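Local coordinates for protein cellobiose 2-epimerase (Caldibacillus thermoamylovorans, PDB 5ZHB) that catalyses the 2-epimerisation of cellobiose, probably interconverting the glucose and mannose forms of the reducing-end sugar, at residues Y112-R126 / T185-V199. Residues are numbered along the deposited sequence; the frame is centred on the assembly and turned at random.
Sequences YAQAFGVYALTEYYR and THLHVLEAYTNLYRV
Asn195 enters as a knob among Tyr119, Thr122, Glu123 and Arg126, and its amide carries the polar part of the contact. ND2 gives its straightest hydrogen bond to Glu123 OE1 (3.0 Å, 160°), on the anti lone pair and with amide and carboxylate nearly coplanar; more bent bonds reach Thr122 OG1 and Tyr119 O. The amide oxygen, Asn195 OD1, accepts from Arg198 NH1 at 2.9 Å and from a water that also donates to Glu123 OE1. Glu123 OE1 also takes the salt bridge from Arg126 NH1, while OE2 pairs with Arg64. With an alanine in place of Asn195, Glu123 OE1 and Thr122 OG1 would probably lose this donor and Arg198 NH1 its acceptor, though Asp257 would still hold Arg198 NH2.

Aromatic contacts run from the N-terminal ends to the middle. Glu191 CG sits over the Tyr119 ring in a CH-pi contact, 3.8 Å from its centroid, a position reached with CG anti to the backbone N (chi1 170°). The Phe116 and His188 rings meet obliquely; Arg379 holds Glu191 OE2.

Apolar packing fills the middle, where Ala192 CB lies 4.0 Å from Tyr119 CB and small alanines let the axes approach to 7.8 Å. Further along, Thr122 CG2 meets Leu196 CD1 at 3.6 Å.

Such near-parallel packing, at 25°, of successive inner helices is characteristic of the (α/α)6 barrel of the N-acylglucosamine 2-epimerase family.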
loop_
_atom_site.group_PDB
_atom_site.type_symbol
_atom_site.label_atom_id
_atom_site.label_comp_id
_atom_site.label_asym_id
_atom_site.label_seq_id
_atom_site.Cartn_x
_atom_site.Cartn_y
_atom_site.Cartn_z
ATOM N N TYR A 112 9.417 -1.983 6.501
ATOM C CA TYR A 112 8.227 -1.914 5.659
ATOM C C TYR A 112 7.043 -2.511 6.398
ATOM O O TYR A 112 5.949 -1.951 6.387
ATOM C CB TYR A 112 8.511 -2.674 4.366
ATOM C CG TYR A 112 7.406 -2.789 3.330
ATOM C CD1 TYR A 112 6.612 -1.702 2.976
ATOM C CD2 TYR A 112 7.247 -3.963 2.618
ATOM C CE1 TYR A 112 5.651 -1.819 1.991
ATOM C CE2 TYR A 112 6.289 -4.094 1.632
ATOM C CZ TYR A 112 5.485 -3.015 1.323
ATOM O OH TYR A 112 4.551 -3.155 0.334
ATOM N N ALA A 113 7.273 -3.650 7.058
ATOM C CA ALA A 113 6.200 -4.277 7.802
ATOM C C ALA A 113 5.806 -3.427 9.014
ATOM O O ALA A 113 4.617 -3.329 9.314
ATOM C CB ALA A 113 6.600 -5.709 8.143
ATOM N N GLN A 114 6.778 -2.820 9.706
ATOM C CA GLN A 114 6.487 -2.018 10.887
ATOM C C GLN A 114 5.644 -0.806 10.482
ATOM O O GLN A 114 4.700 -0.445 11.173
ATOM C CB GLN A 114 7.734 -1.589 11.662
ATOM C CG GLN A 114 8.762 -2.690 11.909
ATOM C CD GLN A 114 8.178 -4.016 12.359
ATOM O OE1 GLN A 114 7.387 -4.083 13.303
ATOM N NE2 GLN A 114 8.550 -5.085 11.684
ATOM N N ALA A 115 5.971 -0.215 9.332
ATOM C CA ALA A 115 5.184 0.896 8.784
ATOM C C ALA A 115 3.721 0.506 8.571
ATOM O O ALA A 115 2.806 1.207 9.035
ATOM C CB ALA A 115 5.819 1.410 7.498
ATOM N N PHE A 116 3.497 -0.606 7.861
ATOM C CA PHE A 116 2.149 -1.111 7.657
ATOM C C PHE A 116 1.428 -1.322 8.994
ATOM O O PHE A 116 0.241 -1.092 9.061
ATOM C CB PHE A 116 2.133 -2.334 6.729
ATOM C CG PHE A 116 1.791 -1.863 5.313
ATOM C CD1 PHE A 116 0.514 -1.430 5.016
ATOM C CD2 PHE A 116 2.765 -1.755 4.333
ATOM C CE1 PHE A 116 0.197 -0.899 3.768
ATOM C CE2 PHE A 116 2.454 -1.220 3.077
ATOM C CZ PHE A 116 1.178 -0.799 2.800
ATOM N N GLY A 117 2.133 -1.730 10.048
ATOM C CA GLY A 117 1.536 -1.867 11.377
ATOM C C GLY A 117 0.998 -0.547 11.911
ATOM O O GLY A 117 -0.166 -0.456 12.324
ATOM N N VAL A 118 1.827 0.493 11.801
ATOM C CA VAL A 118 1.414 1.828 12.218
ATOM C C VAL A 118 0.188 2.282 11.449
ATOM O O VAL A 118 -0.791 2.766 12.040
ATOM C CB VAL A 118 2.576 2.812 12.043
ATOM C CG1 VAL A 118 2.128 4.263 12.177
ATOM C CG2 VAL A 118 3.703 2.459 12.993
ATOM N N TYR A 119 0.226 2.095 10.116
ATOM C CA TYR A 119 -0.880 2.507 9.263
ATOM C C TYR A 119 -2.184 1.817 9.675
ATOM O O TYR A 119 -3.237 2.458 9.739
ATOM C CB TYR A 119 -0.529 2.143 7.818
ATOM C CG TYR A 119 -1.465 2.686 6.743
ATOM C CD1 TYR A 119 -1.814 4.033 6.684
ATOM C CD2 TYR A 119 -1.966 1.861 5.764
ATOM C CE1 TYR A 119 -2.616 4.540 5.679
ATOM C CE2 TYR A 119 -2.801 2.342 4.765
ATOM C CZ TYR A 119 -3.113 3.693 4.707
ATOM O OH TYR A 119 -3.919 4.130 3.693
ATOM N N ALA A 120 -2.141 0.497 9.893
ATOM C CA ALA A 120 -3.354 -0.257 10.200
ATOM C C ALA A 120 -3.873 -0.002 11.624
ATOM O O ALA A 120 -5.097 0.119 11.832
ATOM C CB ALA A 120 -3.107 -1.706 9.962
ATOM N N LEU A 121 -2.947 0.093 12.573
ATOM C CA LEU A 121 -3.288 0.294 13.980
ATOM C C LEU A 121 -3.893 1.680 14.183
ATOM O O LEU A 121 -4.847 1.820 14.939
ATOM C CB LEU A 121 -2.050 0.083 14.853
ATOM C CG LEU A 121 -1.595 -1.369 15.043
ATOM C CD1 LEU A 121 -0.186 -1.393 15.554
ATOM C CD2 LEU A 121 -2.505 -2.121 15.979
ATOM N N THR A 122 -3.358 2.697 13.482
ATOM C CA THR A 122 -3.908 4.040 13.565
ATOM C C THR A 122 -5.300 4.068 12.945
ATOM O O THR A 122 -6.197 4.660 13.530
ATOM C CB THR A 122 -2.946 5.083 12.992
ATOM O OG1 THR A 122 -2.611 4.818 11.631
ATOM C CG2 THR A 122 -1.666 5.142 13.803
ATOM N N GLU A 123 -5.521 3.356 11.829
ATOM C CA GLU A 123 -6.838 3.330 11.220
ATOM C C GLU A 123 -7.854 2.668 12.162
ATOM O O GLU A 123 -8.991 3.129 12.306
ATOM C CB GLU A 123 -6.802 2.600 9.883
ATOM C CG GLU A 123 -8.049 2.797 9.024
ATOM C CD GLU A 123 -8.240 4.226 8.517
ATOM O OE1 GLU A 123 -7.325 5.078 8.569
ATOM O OE2 GLU A 123 -9.378 4.469 8.087
ATOM N N TYR A 124 -7.445 1.584 12.823
ATOM C CA TYR A 124 -8.322 0.904 13.756
ATOM C C TYR A 124 -8.622 1.849 14.917
ATOM O O TYR A 124 -9.753 1.920 15.395
ATOM C CB TYR A 124 -7.645 -0.397 14.189
ATOM C CG TYR A 124 -8.487 -1.246 15.131
ATOM C CD1 TYR A 124 -9.602 -1.911 14.672
ATOM C CD2 TYR A 124 -8.095 -1.450 16.452
ATOM C CE1 TYR A 124 -10.340 -2.726 15.513
ATOM C CE2 TYR A 124 -8.834 -2.246 17.305
ATOM C CZ TYR A 124 -9.963 -2.879 16.835
ATOM O OH TYR A 124 -10.716 -3.700 17.644
ATOM N N TYR A 125 -7.611 2.619 15.329
ATOM C CA TYR A 125 -7.814 3.564 16.411
ATOM C C TYR A 125 -8.851 4.608 15.991
ATOM O O TYR A 125 -9.703 4.994 16.780
ATOM C CB TYR A 125 -6.481 4.176 16.821
ATOM C CG TYR A 125 -6.631 5.162 17.969
ATOM C CD1 TYR A 125 -6.739 4.722 19.286
ATOM C CD2 TYR A 125 -6.724 6.524 17.720
ATOM C CE1 TYR A 125 -6.875 5.626 20.334
ATOM C CE2 TYR A 125 -6.885 7.431 18.752
ATOM C CZ TYR A 125 -6.941 6.984 20.060
ATOM O OH TYR A 125 -7.063 7.917 21.045
ATOM N N ARG A 126 -8.824 5.035 14.724
ATOM C CA ARG A 126 -9.773 6.040 14.263
ATOM C C ARG A 126 -11.208 5.594 14.545
ATOM O O ARG A 126 -12.049 6.431 14.852
ATOM C CB ARG A 126 -9.603 6.400 12.779
ATOM C CG ARG A 126 -8.255 7.060 12.533
ATOM C CD ARG A 126 -7.936 7.313 11.080
ATOM N NE ARG A 126 -8.804 8.350 10.519
ATOM C CZ ARG A 126 -8.918 8.631 9.236
ATOM N NH1 ARG A 126 -8.268 7.927 8.324
ATOM N NH2 ARG A 126 -9.729 9.601 8.856
ATOM N N THR A 185 10.077 1.509 0.745
ATOM C CA THR A 185 10.010 1.590 2.205
ATOM C C THR A 185 9.689 3.012 2.656
ATOM O O THR A 185 8.837 3.208 3.505
ATOM C CB THR A 185 11.316 1.090 2.832
ATOM O OG1 THR A 185 11.423 -0.294 2.517
ATOM C CG2 THR A 185 11.321 1.242 4.342
ATOM N N HIS A 186 10.333 4.018 2.030
ATOM C CA HIS A 186 10.091 5.412 2.354
ATOM C C HIS A 186 8.635 5.797 2.088
ATOM O O HIS A 186 8.031 6.540 2.869
ATOM C CB HIS A 186 11.131 6.271 1.615
ATOM C CG HIS A 186 12.478 6.145 2.269
ATOM N ND1 HIS A 186 13.332 5.095 2.005
ATOM C CD2 HIS A 186 13.094 6.918 3.211
ATOM C CE1 HIS A 186 14.429 5.230 2.767
ATOM N NE2 HIS A 186 14.313 6.331 3.510
ATOM N N LEU A 187 8.051 5.264 1.005
ATOM C CA LEU A 187 6.673 5.631 0.669
ATOM C C LEU A 187 5.731 5.190 1.786
ATOM O O LEU A 187 4.859 5.961 2.235
ATOM C CB LEU A 187 6.290 5.027 -0.688
ATOM C CG LEU A 187 4.853 5.277 -1.178
ATOM C CD1 LEU A 187 4.548 6.748 -1.224
ATOM C CD2 LEU A 187 4.596 4.654 -2.525
ATOM N N HIS A 188 5.870 3.912 2.197
ATOM C CA HIS A 188 4.953 3.333 3.182
ATOM C C HIS A 188 5.239 3.857 4.589
ATOM O O HIS A 188 4.319 3.925 5.400
ATOM C CB HIS A 188 4.814 1.819 2.989
ATOM C CG HIS A 188 4.212 1.549 1.657
ATOM N ND1 HIS A 188 2.883 1.823 1.386
ATOM C CD2 HIS A 188 4.751 1.196 0.490
ATOM C CE1 HIS A 188 2.653 1.555 0.105
ATOM N NE2 HIS A 188 3.757 1.197 -0.453
ATOM N N VAL A 189 6.473 4.284 4.880
ATOM C CA VAL A 189 6.690 5.000 6.121
ATOM C C VAL A 189 5.897 6.310 6.078
ATOM O O VAL A 189 5.208 6.648 7.030
ATOM C CB VAL A 189 8.178 5.220 6.439
ATOM C CG1 VAL A 189 8.373 6.146 7.642
ATOM C CG2 VAL A 189 8.868 3.884 6.667
ATOM N N LEU A 190 6.004 7.060 4.974
ATOM C CA LEU A 190 5.253 8.314 4.848
ATOM C C LEU A 190 3.744 8.083 4.968
ATOM O O LEU A 190 3.044 8.795 5.682
ATOM C CB LEU A 190 5.646 8.968 3.527
ATOM C CG LEU A 190 4.918 10.269 3.175
ATOM C CD1 LEU A 190 5.150 11.372 4.196
ATOM C CD2 LEU A 190 5.432 10.706 1.842
ATOM N N GLU A 191 3.236 7.055 4.291
ATOM C CA GLU A 191 1.821 6.714 4.325
ATOM C C GLU A 191 1.391 6.466 5.773
ATOM O O GLU A 191 0.376 6.964 6.217
ATOM C CB GLU A 191 1.651 5.473 3.448
ATOM C CG GLU A 191 0.295 4.783 3.514
ATOM C CD GLU A 191 0.335 3.473 2.742
ATOM O OE1 GLU A 191 1.209 2.637 3.052
ATOM O OE2 GLU A 191 -0.447 3.314 1.804
ATOM N N ALA A 192 2.150 5.625 6.482
ATOM C CA ALA A 192 1.832 5.266 7.854
ATOM C C ALA A 192 1.845 6.492 8.774
ATOM O O ALA A 192 0.942 6.715 9.587
ATOM C CB ALA A 192 2.862 4.256 8.281
ATOM N N TYR A 193 2.890 7.289 8.636
ATOM C CA TYR A 193 3.073 8.445 9.501
ATOM C C TYR A 193 2.003 9.498 9.252
ATOM O O TYR A 193 1.611 10.169 10.199
ATOM C CB TYR A 193 4.445 9.080 9.292
ATOM C CG TYR A 193 5.612 8.353 9.948
ATOM C CD1 TYR A 193 5.470 7.081 10.498
ATOM C CD2 TYR A 193 6.861 8.959 10.013
ATOM C CE1 TYR A 193 6.535 6.447 11.105
ATOM C CE2 TYR A 193 7.934 8.335 10.626
ATOM C CZ TYR A 193 7.766 7.082 11.192
ATOM O OH TYR A 193 8.851 6.458 11.763
ATOM N N THR A 194 1.563 9.663 7.992
ATOM C CA THR A 194 0.407 10.511 7.701
ATOM C C THR A 194 -0.792 10.116 8.562
ATOM O O THR A 194 -1.453 10.982 9.160
ATOM C CB THR A 194 0.047 10.441 6.223
ATOM O OG1 THR A 194 1.223 10.912 5.580
ATOM C CG2 THR A 194 -1.116 11.339 5.839
ATOM N N ASN A 195 -1.062 8.809 8.647
ATOM C CA ASN A 195 -2.224 8.303 9.370
ATOM C C ASN A 195 -2.041 8.470 10.880
ATOM O O ASN A 195 -3.026 8.721 11.611
ATOM C CB ASN A 195 -2.552 6.876 8.928
ATOM C CG ASN A 195 -4.032 6.618 8.819
ATOM O OD1 ASN A 195 -4.782 7.442 8.267
ATOM N ND2 ASN A 195 -4.488 5.483 9.342
ATOM N N LEU A 196 -0.793 8.343 11.336
ATOM C CA LEU A 196 -0.475 8.485 12.751
ATOM C C LEU A 196 -0.749 9.933 13.162
ATOM O O LEU A 196 -1.355 10.188 14.206
ATOM C CB LEU A 196 0.963 8.053 13.032
ATOM C CG LEU A 196 1.437 8.134 14.492
ATOM C CD1 LEU A 196 0.551 7.368 15.470
ATOM C CD2 LEU A 196 2.859 7.648 14.620
ATOM N N TYR A 197 -0.347 10.881 12.306
ATOM C CA TYR A 197 -0.488 12.298 12.624
ATOM C C TYR A 197 -1.966 12.689 12.671
ATOM O O TYR A 197 -2.345 13.566 13.443
ATOM C CB TYR A 197 0.326 13.126 11.629
ATOM C CG TYR A 197 0.404 14.584 12.045
ATOM C CD1 TYR A 197 1.355 15.018 12.959
ATOM C CD2 TYR A 197 -0.557 15.493 11.610
ATOM C CE1 TYR A 197 1.390 16.339 13.380
ATOM C CE2 TYR A 197 -0.510 16.824 11.991
ATOM C CZ TYR A 197 0.459 17.239 12.886
ATOM O OH TYR A 197 0.470 18.541 13.267
ATOM N N ARG A 198 -2.817 12.024 11.875
ATOM C CA ARG A 198 -4.254 12.227 11.957
ATOM C C ARG A 198 -4.759 11.933 13.365
ATOM O O ARG A 198 -5.767 12.471 13.783
ATOM C CB ARG A 198 -5.052 11.345 10.985
ATOM C CG ARG A 198 -4.864 11.680 9.511
ATOM C CD ARG A 198 -5.750 10.780 8.658
ATOM N NE ARG A 198 -5.821 11.197 7.251
ATOM C CZ ARG A 198 -5.110 10.709 6.231
ATOM N NH1 ARG A 198 -4.372 9.602 6.343
ATOM N NH2 ARG A 198 -5.139 11.370 5.094
ATOM N N VAL A 199 -4.097 11.034 14.084
ATOM C CA VAL A 199 -4.649 10.526 15.332
ATOM C C VAL A 199 -3.856 11.013 16.547
ATOM O O VAL A 199 -4.308 10.866 17.671
ATOM C CB VAL A 199 -4.607 9.012 15.045
ATOM C CG1 VAL A 199 -3.895 8.164 16.083
ATOM C CG2 VAL A 199 -5.972 8.498 14.654
HETATM O O HOH W 1 -5.966 5.879 6.316
#